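Probable L,D-transpeptidase 3 (Mycobacterium tuberculosis, PDB 4K73) is a probable L,D-transpeptidase of cell-wall biogenesis that does not form 3→3 peptidoglycan cross-links from tetrapeptide donors and may anchor proteins to peptidoglycan. Local coordinates at residues P172-R177 / L237-L242. Residues are numbered along the deposited sequence; the frame is centred on the assembly and turned at random.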
loop_
_atom_site.group_PDB
_atom_site.type_symbol
_atom_site.label_atom_id
_atom_site.label_comp_id
_atom_site.label_asym_id
_atom_site.label_seq_id
_atom_site.Cartn_x
_atom_site.Cartn_y
_atom_site.Cartn_z
ATOM N N PRO A 172 -5.739 -12.725 13.757
ATOM C CA PRO A 172 -6.609 -13.607 12.999
ATOM C C PRO A 172 -7.213 -12.799 11.845
ATOM O O PRO A 172 -7.649 -11.681 12.050
ATOM C CB PRO A 172 -7.720 -13.972 14.004
ATOM C CG PRO A 172 -7.248 -13.559 15.330
ATOM C CD PRO A 172 -6.254 -12.467 15.115
ATOM N N ALA A 173 -7.217 -13.369 10.657
ATOM C CA ALA A 173 -7.764 -12.696 9.490
ATOM C C ALA A 173 -8.628 -13.625 8.676
ATOM O O ALA A 173 -8.659 -14.849 8.934
ATOM C CB ALA A 173 -6.619 -12.149 8.643
ATOM N N SER A 174 -9.331 -13.034 7.710
ATOM C CA SER A 174 -10.121 -13.778 6.734
ATOM C C SER A 174 -9.932 -13.108 5.372
ATOM O O SER A 174 -10.232 -11.922 5.195
ATOM C CB SER A 174 -11.601 -13.861 7.152
ATOM O OG SER A 174 -12.363 -14.651 6.246
ATOM N N MET A 175 -9.383 -13.875 4.431
ATOM C CA MET A 175 -9.134 -13.416 3.084
ATOM C C MET A 175 -10.284 -13.862 2.174
ATOM O O MET A 175 -11.302 -14.385 2.659
ATOM C CB MET A 175 -7.757 -13.908 2.622
ATOM C CG MET A 175 -6.628 -12.910 2.917
ATOM S SD MET A 175 -6.381 -12.508 4.655
ATOM C CE MET A 175 -5.697 -14.049 5.289
ATOM N N GLY A 176 -10.121 -13.635 0.878
ATOM C CA GLY A 176 -11.141 -13.931 -0.126
ATOM C C GLY A 176 -11.495 -15.401 -0.250
ATOM O O GLY A 176 -10.645 -16.271 -0.124
ATOM N N ARG A 177 -12.780 -15.628 -0.457
ATOM C CA ARG A 177 -13.337 -16.943 -0.806
ATOM C C ARG A 177 -12.852 -17.376 -2.191
ATOM O O ARG A 177 -12.361 -16.559 -2.947
ATOM C CB ARG A 177 -14.863 -16.850 -0.737
ATOM C CG ARG A 177 -15.513 -15.951 -1.790
ATOM C CD ARG A 177 -17.014 -15.838 -1.572
ATOM N NE ARG A 177 -17.321 -15.088 -0.361
ATOM C CZ ARG A 177 -18.498 -14.535 -0.073
ATOM N NH1 ARG A 177 -18.636 -13.865 1.073
ATOM N NH2 ARG A 177 -19.535 -14.633 -0.907
ATOM N N LEU A 237 -16.532 -12.046 12.332
ATOM C CA LEU A 237 -15.686 -12.570 13.424
ATOM C C LEU A 237 -15.486 -14.089 13.501
ATOM O O LEU A 237 -14.348 -14.547 13.722
ATOM C CB LEU A 237 -16.200 -12.107 14.788
ATOM C CG LEU A 237 -16.007 -10.668 15.250
ATOM C CD1 LEU A 237 -15.927 -10.647 16.763
ATOM C CD2 LEU A 237 -14.764 -10.008 14.652
ATOM N N PRO A 238 -16.572 -14.885 13.325
ATOM C CA PRO A 238 -16.402 -16.341 13.450
ATOM C C PRO A 238 -15.411 -16.937 12.436
ATOM O O PRO A 238 -14.875 -18.021 12.681
ATOM C CB PRO A 238 -17.820 -16.892 13.210
ATOM C CG PRO A 238 -18.741 -15.743 13.445
ATOM C CD PRO A 238 -17.966 -14.527 13.008
ATOM N N ALA A 239 -15.163 -16.248 11.316
ATOM C CA ALA A 239 -14.236 -16.766 10.311
ATOM C C ALA A 239 -12.752 -16.490 10.589
ATOM O O ALA A 239 -11.902 -17.185 10.045
ATOM C CB ALA A 239 -14.611 -16.230 8.941
ATOM N N LEU A 240 -12.435 -15.496 11.420
ATOM C CA LEU A 240 -11.054 -15.008 11.541
ATOM C C LEU A 240 -10.076 -16.039 12.134
ATOM O O LEU A 240 -10.331 -16.610 13.198
ATOM C CB LEU A 240 -11.031 -13.681 12.324
ATOM C CG LEU A 240 -11.936 -12.537 11.809
ATOM C CD1 LEU A 240 -11.909 -11.342 12.760
ATOM C CD2 LEU A 240 -11.571 -12.094 10.388
ATOM N N GLY A 241 -8.982 -16.295 11.416
ATOM C CA GLY A 241 -8.011 -17.328 11.785
ATOM C C GLY A 241 -8.384 -18.735 11.319
ATOM O O GLY A 241 -7.595 -19.675 11.502
ATOM N N LEU A 242 -9.550 -18.865 10.683
ATOM C CA LEU A 242 -10.139 -20.177 10.340
ATOM C C LEU A 242 -10.487 -20.356 8.859
ATOM O O LEU A 242 -9.980 -21.294 8.224
ATOM C CB LEU A 242 -11.361 -20.428 11.237
ATOM C CG LEU A 242 -10.957 -20.615 12.704
ATOM C CD1 LEU A 242 -12.167 -20.636 13.613
ATOM C CD2 LEU A 242 -10.091 -21.856 12.898
#
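Ala239, at the end of a 3-10 segment, makes a peripheral contact, its CB lying 3.8 Å from Ser174 OG. This is a van der Waals contact with a methyl group; the hydroxyl finds its polar partners beyond both segments, in hydrogen bonds with Glu243 O and Val245 N.

Leu240 provides the main apolar element and touches at two levels. Its CB meets Pro172 CB at 3.7 Å, while the branch atom CD2 lies alongside Ser174, 3.6 Å from Ser174 N and 3.7 Å from Ser174 CB. With CG beside its own backbone N and anti to the carbonyl carbon, the isobutyl group spans Pro172 to Ser174, and it also touches Ser251 of strand 250-252.

Gly241 gives the polar link: its N donates to Ala173 O at 2.9 Å, nearly straight at 174°, although the donor is tilted out of the carbonyl plane. The same oxygen receives a CA-H...O contact from Leu240 CA at 3.5 Å, so two consecutive residues converge on one acceptor. Pro172 CB packs against the Leu240-Gly241 peptide, 3.6 Å from Leu240 C.

Leu242 N closes back on Ala239 O at 3.0 Å. Together with the polyproline-like backbone of Leu240 (psi 126°) and the positive phi of Gly241 (84°), this identifies residues 239-242 as a type II beta turn with glycine in its third position. The turn belongs to the loop between strands 229-232 and 250-252 of the YkuD-type L,D-transpeptidase catalytic domain, which connects the predicted active-site His231 to Cys249, the residue acylated by faropenem.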